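Local atomic coordinates of delta-aminolevulinic acid dehydratase (Toxoplasma gondii ME49, PDB entry 3OBK), a protein that catalyses the condensation of two molecules of 5-aminolevulinic acid into porphobilinogen, the pyrrole building block of tetrapyrroles such as haem, and works as an octamer. Residues A[257-271]-A[283-295]. Residues are numbered along the deposited sequence; the frame is centred on the assembly and turned at random.
With PBG (3-[5-(aminomethyl)-4-(carboxymethyl)-1H-pyrrol-3-yl]propanoic acid), chain L.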
loop_
_atom_site.group_PDB
_atom_site.type_symbol
_atom_site.label_atom_id
_atom_site.label_comp_id
_atom_site.label_asym_id
_atom_site.label_seq_id
_atom_site.Cartn_x
_atom_site.Cartn_y
_atom_site.Cartn_z
ATOM N N ALA A 257 -4.408 17.818 -12.298
ATOM C CA ALA A 257 -3.185 18.041 -11.533
ATOM C C ALA A 257 -1.998 18.268 -12.449
ATOM O O ALA A 257 -1.252 19.244 -12.291
ATOM C CB ALA A 257 -2.901 16.883 -10.640
ATOM N N SER A 258 -1.808 17.375 -13.411
ATOM C CA SER A 258 -0.602 17.462 -14.239
ATOM C C SER A 258 -0.719 18.547 -15.328
ATOM O O SER A 258 0.289 18.996 -15.867
ATOM C CB SER A 258 -0.249 16.101 -14.840
ATOM O OG SER A 258 -1.303 15.661 -15.646
ATOM N N GLU A 259 -1.941 18.995 -15.607
ATOM C CA GLU A 259 -2.160 20.203 -16.424
ATOM C C GLU A 259 -1.932 21.528 -15.685
ATOM O O GLU A 259 -2.072 22.589 -16.279
ATOM C CB GLU A 259 -3.575 20.174 -17.029
ATOM C CG GLU A 259 -3.719 19.118 -18.117
ATOM C CD GLU A 259 -5.123 19.041 -18.744
ATOM O OE1 GLU A 259 -5.870 20.064 -18.806
ATOM O OE2 GLU A 259 -5.461 17.913 -19.221
ATOM N N GLY A 260 -1.638 21.484 -14.387
ATOM C CA GLY A 260 -1.275 22.697 -13.626
ATOM C C GLY A 260 -2.305 23.384 -12.715
ATOM O O GLY A 260 -2.054 24.481 -12.189
ATOM N N ALA A 261 -3.446 22.744 -12.507
ATOM C CA ALA A 261 -4.467 23.279 -11.605
ATOM C C ALA A 261 -3.871 23.513 -10.216
ATOM O O ALA A 261 -2.941 22.818 -9.792
ATOM C CB ALA A 261 -5.626 22.347 -11.503
ATOM N N ASP A 262 -4.442 24.498 -9.536
ATOM C CA ASP A 262 -4.099 24.881 -8.185
ATOM C C ASP A 262 -5.016 24.206 -7.142
ATOM O O ASP A 262 -4.611 24.021 -5.988
ATOM C CB ASP A 262 -4.255 26.408 -8.054
ATOM C CG ASP A 262 -3.331 27.173 -8.968
ATOM O OD1 ASP A 262 -2.098 27.109 -8.731
ATOM O OD2 ASP A 262 -3.816 27.867 -9.897
ATOM N N MET A 263 -6.277 23.934 -7.527
ATOM C CA MET A 263 -7.252 23.237 -6.663
ATOM C C MET A 263 -8.187 22.407 -7.505
ATOM O O MET A 263 -8.429 22.732 -8.674
ATOM C CB MET A 263 -8.089 24.219 -5.850
ATOM C CG MET A 263 -7.268 25.199 -4.988
ATOM S SD MET A 263 -8.268 26.298 -3.954
ATOM C CE MET A 263 -7.027 27.560 -3.634
ATOM N N LEU A 264 -8.718 21.345 -6.895
ATOM C CA LEU A 264 -9.678 20.461 -7.522
ATOM C C LEU A 264 -11.015 20.483 -6.802
ATOM O O LEU A 264 -11.079 20.413 -5.574
ATOM C CB LEU A 264 -9.139 19.063 -7.541
ATOM C CG LEU A 264 -7.774 18.926 -8.221
ATOM C CD1 LEU A 264 -7.256 17.496 -8.007
ATOM C CD2 LEU A 264 -7.792 19.321 -9.699
ATOM N N MET A 265 -12.075 20.619 -7.588
ATOM C CA MET A 265 -13.439 20.726 -7.121
ATOM C C MET A 265 -14.200 19.455 -7.469
ATOM O O MET A 265 -14.072 18.929 -8.589
ATOM C CB MET A 265 -14.089 21.914 -7.807
ATOM C CG MET A 265 -15.628 22.044 -7.665
ATOM S SD MET A 265 -16.195 22.867 -6.175
ATOM C CE MET A 265 -15.683 24.565 -6.468
ATOM N N VAL A 266 -14.955 18.933 -6.508
ATOM C CA VAL A 266 -15.917 17.859 -6.768
ATOM C C VAL A 266 -17.278 18.454 -6.586
ATOM O O VAL A 266 -17.522 19.160 -5.600
ATOM C CB VAL A 266 -15.807 16.697 -5.766
ATOM C CG1 VAL A 266 -16.972 15.649 -5.993
ATOM C CG2 VAL A 266 -14.436 16.070 -5.848
ATOM N N LYS A 267 -18.169 18.143 -7.515
ATOM C CA LYS A 267 -19.479 18.729 -7.546
ATOM C C LYS A 267 -20.375 17.782 -8.245
ATOM O O LYS A 267 -19.987 17.241 -9.276
ATOM C CB LYS A 267 -19.407 19.982 -8.363
ATOM C CG LYS A 267 -20.712 20.732 -8.626
ATOM C CD LYS A 267 -20.289 21.938 -9.410
ATOM C CE LYS A 267 -21.339 22.613 -10.215
ATOM N NZ LYS A 267 -20.618 23.439 -11.260
ATOM N N PRO A 268 -21.589 17.575 -7.720
ATOM C CA PRO A 268 -22.182 18.127 -6.496
ATOM C C PRO A 268 -21.542 17.669 -5.188
ATOM O O PRO A 268 -20.464 17.123 -5.196
ATOM C CB PRO A 268 -23.647 17.681 -6.583
ATOM C CG PRO A 268 -23.872 17.431 -8.057
ATOM C CD PRO A 268 -22.588 16.915 -8.567
ATOM N N GLY A 269 -22.223 17.915 -4.072
ATOM C CA GLY A 269 -21.590 17.880 -2.754
ATOM C C GLY A 269 -21.829 16.628 -1.944
ATOM O O GLY A 269 -21.127 15.643 -2.105
ATOM N N LEU A 270 -22.833 16.667 -1.080
ATOM C CA LEU A 270 -23.117 15.563 -0.179
ATOM C C LEU A 270 -23.251 14.229 -0.907
ATOM O O LEU A 270 -22.699 13.228 -0.468
ATOM C CB LEU A 270 -24.384 15.832 0.646
ATOM C CG LEU A 270 -24.230 16.845 1.762
ATOM C CD1 LEU A 270 -25.533 16.918 2.547
ATOM C CD2 LEU A 270 -23.053 16.495 2.667
ATOM N N PRO A 271 -23.972 14.200 -2.025
ATOM C CA PRO A 271 -24.023 12.905 -2.688
ATOM C C PRO A 271 -22.734 12.460 -3.361
ATOM O O PRO A 271 -22.761 11.453 -4.027
ATOM C CB PRO A 271 -25.131 13.071 -3.740
ATOM C CG PRO A 271 -25.795 14.364 -3.450
ATOM C CD PRO A 271 -24.818 15.200 -2.686
ATOM N N SER A 283 -4.742 12.980 -4.225
ATOM C CA SER A 283 -4.225 14.243 -4.728
ATOM C C SER A 283 -3.251 14.889 -3.769
ATOM O O SER A 283 -3.289 14.638 -2.560
ATOM C CB SER A 283 -5.359 15.228 -4.932
ATOM O OG SER A 283 -4.886 16.350 -5.623
ATOM N N LYS A 284 -2.390 15.744 -4.310
ATOM C CA LYS A 284 -1.590 16.635 -3.474
ATOM C C LYS A 284 -2.071 18.085 -3.576
ATOM O O LYS A 284 -1.407 18.976 -3.055
ATOM C CB LYS A 284 -0.107 16.548 -3.834
ATOM C CG LYS A 284 0.462 15.152 -3.875
ATOM C CD LYS A 284 0.440 14.459 -2.482
ATOM C CE LYS A 284 0.789 12.946 -2.613
ATOM N NZ LYS A 284 0.071 12.359 -3.828
ATOM N N LEU A 285 -3.227 18.310 -4.213
ATOM C CA LEU A 285 -3.779 19.650 -4.370
ATOM C C LEU A 285 -4.890 19.910 -3.391
ATOM O O LEU A 285 -5.572 19.002 -2.970
ATOM C CB LEU A 285 -4.336 19.847 -5.777
ATOM C CG LEU A 285 -3.346 19.735 -6.955
ATOM C CD1 LEU A 285 -4.120 19.765 -8.227
ATOM C CD2 LEU A 285 -2.339 20.844 -6.927
ATOM N N PRO A 286 -5.107 21.170 -3.028
ATOM C CA PRO A 286 -6.292 21.401 -2.190
ATOM C C PRO A 286 -7.621 21.022 -2.853
ATOM O O PRO A 286 -7.789 21.134 -4.075
ATOM C CB PRO A 286 -6.241 22.900 -1.894
ATOM C CG PRO A 286 -4.825 23.259 -2.048
ATOM C CD PRO A 286 -4.181 22.311 -3.017
ATOM N N MET A 287 -8.547 20.565 -2.020
ATOM C CA MET A 287 -9.841 20.092 -2.460
ATOM C C MET A 287 -10.932 21.074 -2.100
ATOM O O MET A 287 -10.919 21.661 -1.039
ATOM C CB MET A 287 -10.172 18.746 -1.810
ATOM C CG MET A 287 -9.298 17.546 -2.197
ATOM S SD MET A 287 -9.061 17.295 -3.962
ATOM C CE MET A 287 -10.701 16.902 -4.547
ATOM N N VAL A 288 -11.879 21.227 -3.011
ATOM C CA VAL A 288 -13.053 22.045 -2.805
ATOM C C VAL A 288 -14.238 21.208 -3.164
ATOM O O VAL A 288 -14.170 20.377 -4.050
ATOM C CB VAL A 288 -13.018 23.351 -3.683
ATOM C CG1 VAL A 288 -14.044 24.324 -3.228
ATOM C CG2 VAL A 288 -11.648 24.005 -3.615
ATOM N N ALA A 289 -15.325 21.399 -2.439
ATOM C CA ALA A 289 -16.591 20.719 -2.713
ATOM C C ALA A 289 -17.681 21.783 -2.915
ATOM O O ALA A 289 -17.585 22.859 -2.364
ATOM C CB ALA A 289 -16.922 19.795 -1.591
ATOM N N TYR A 290 -18.691 21.491 -3.730
ATOM C CA TYR A 290 -19.768 22.437 -3.996
ATOM C C TYR A 290 -21.085 21.861 -3.477
ATOM O O TYR A 290 -21.577 20.846 -3.976
ATOM C CB TYR A 290 -19.879 22.699 -5.483
ATOM C CG TYR A 290 -20.470 24.038 -5.869
ATOM C CD1 TYR A 290 -21.717 24.456 -5.417
ATOM C CD2 TYR A 290 -19.792 24.875 -6.743
ATOM C CE1 TYR A 290 -22.263 25.707 -5.827
ATOM C CE2 TYR A 290 -20.310 26.108 -7.135
ATOM C CZ TYR A 290 -21.533 26.518 -6.687
ATOM O OH TYR A 290 -21.984 27.744 -7.130
ATOM N N HIS A 291 -21.628 22.534 -2.464
ATOM C CA HIS A 291 -22.958 22.294 -1.951
ATOM C C HIS A 291 -23.938 23.028 -2.875
ATOM O O HIS A 291 -24.152 24.240 -2.707
ATOM C CB HIS A 291 -23.034 22.832 -0.527
ATOM C CG HIS A 291 -24.239 22.395 0.242
ATOM N ND1 HIS A 291 -24.923 23.246 1.084
ATOM C CD2 HIS A 291 -24.872 21.201 0.312
ATOM C CE1 HIS A 291 -25.921 22.587 1.650
ATOM N NE2 HIS A 291 -25.910 21.342 1.203
ATOM N N VAL A 292 -24.506 22.309 -3.842
ATOM C CA VAL A 292 -25.130 22.938 -4.992
ATOM C C VAL A 292 -26.571 23.364 -4.749
ATOM O O VAL A 292 -27.213 22.930 -3.794
ATOM C CB VAL A 292 -25.119 22.024 -6.223
ATOM C CG1 VAL A 292 -23.720 21.527 -6.509
ATOM C CG2 VAL A 292 -26.106 20.874 -6.064
ATOM N N SER A 293 -27.074 24.206 -5.656
ATOM C CA SER A 293 -28.373 24.833 -5.527
ATOM C C SER A 293 -29.465 23.853 -5.127
ATOM O O SER A 293 -30.296 24.141 -4.292
ATOM C CB SER A 293 -28.737 25.469 -6.857
ATOM O OG SER A 293 -28.860 24.496 -7.889
ATOM N N GLY A 294 -29.458 22.688 -5.726
ATOM C CA GLY A 294 -30.483 21.696 -5.435
ATOM C C GLY A 294 -30.399 21.198 -4.012
ATOM O O GLY A 294 -31.413 21.003 -3.358
ATOM N N GLU A 295 -29.178 20.993 -3.547
ATOM C CA GLU A 295 -28.937 20.609 -2.163
ATOM C C GLU A 295 -29.432 21.698 -1.208
ATOM O O GLU A 295 -30.031 21.383 -0.202
ATOM C CB GLU A 295 -27.458 20.331 -1.926
ATOM C CG GLU A 295 -26.877 19.176 -2.773
ATOM C CD GLU A 295 -25.417 18.972 -2.497
ATOM O OE1 GLU A 295 -25.107 18.453 -1.390
ATOM O OE2 GLU A 295 -24.595 19.382 -3.374
HETATM C CHA PBG L . -22.218 26.106 -15.288
HETATM C C1A PBG L . -22.500 25.909 -13.835
HETATM C C2A PBG L . -23.537 25.158 -13.288
HETATM C C3A PBG L . -23.399 25.262 -11.916
HETATM C C4A PBG L . -22.247 25.988 -11.672
HETATM N NA PBG L . -21.738 26.393 -12.843
HETATM C C5A PBG L . -24.704 24.508 -13.992
HETATM C C6A PBG L . -24.407 23.347 -14.838
HETATM O O1A PBG L . -23.211 23.204 -15.207
HETATM O O2A PBG L . -25.334 22.603 -15.230
HETATM C C7A PBG L . -24.327 24.690 -10.916
HETATM C C8A PBG L . -24.178 25.158 -9.517
HETATM C C9A PBG L . -25.259 24.852 -8.566
HETATM O O3A PBG L . -25.350 25.561 -7.569
HETATM O O4A PBG L . -26.230 24.129 -8.839
HETATM N N1 PBG L . -21.010 25.564 -15.819
#
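The Y290 ring has the sulfur of M265 at its edge, with SD 5.4 Å from the ring centroid, a Met-aromatic contact. K267 CD and M265 CE approach the same ring obliquely, and so does O3A of porphobilinogen. The carboxylate of E295 is a second flat group. G269 N meets E295 OE2 at 2.9 Å and L270 N meets E295 OE1, both on the syn side but some 30° out of the plane. V292 N comes to E295 OE2 from above the opposite face, with a nearly straight N-H (172°). E295 thus ties the first turn of helix 293-305 to the turn after strand 263-267, where the K267-P268 peptide bond is cis.

Strands 263-267 and 287-291 are parallel neighbours in the TIM barrel, joined through helix 273-282 as a beta-alpha-beta unit. Four backbone bonds pair them, from L264 N-P286 O to Y290 N-V266 O. On one face of the sheet, M265 CE packs on V288 CG1 at 3.6 Å. On the other, M287 folds back so that SD and CE lie against L264 CB.

The C-terminal ends of the two strands face porphobilinogen. K267 stays extended beside Y290, CG anti to the backbone N (chi1 176°), and brings NZ to 3.1 Å from C4A of the pyrrole. S293 N donates to O3A of porphobilinogen at 2.9 Å, and S293 OG to its O4A. Y290 OH is hydrogen-bonded to Y332, which also binds porphobilinogen.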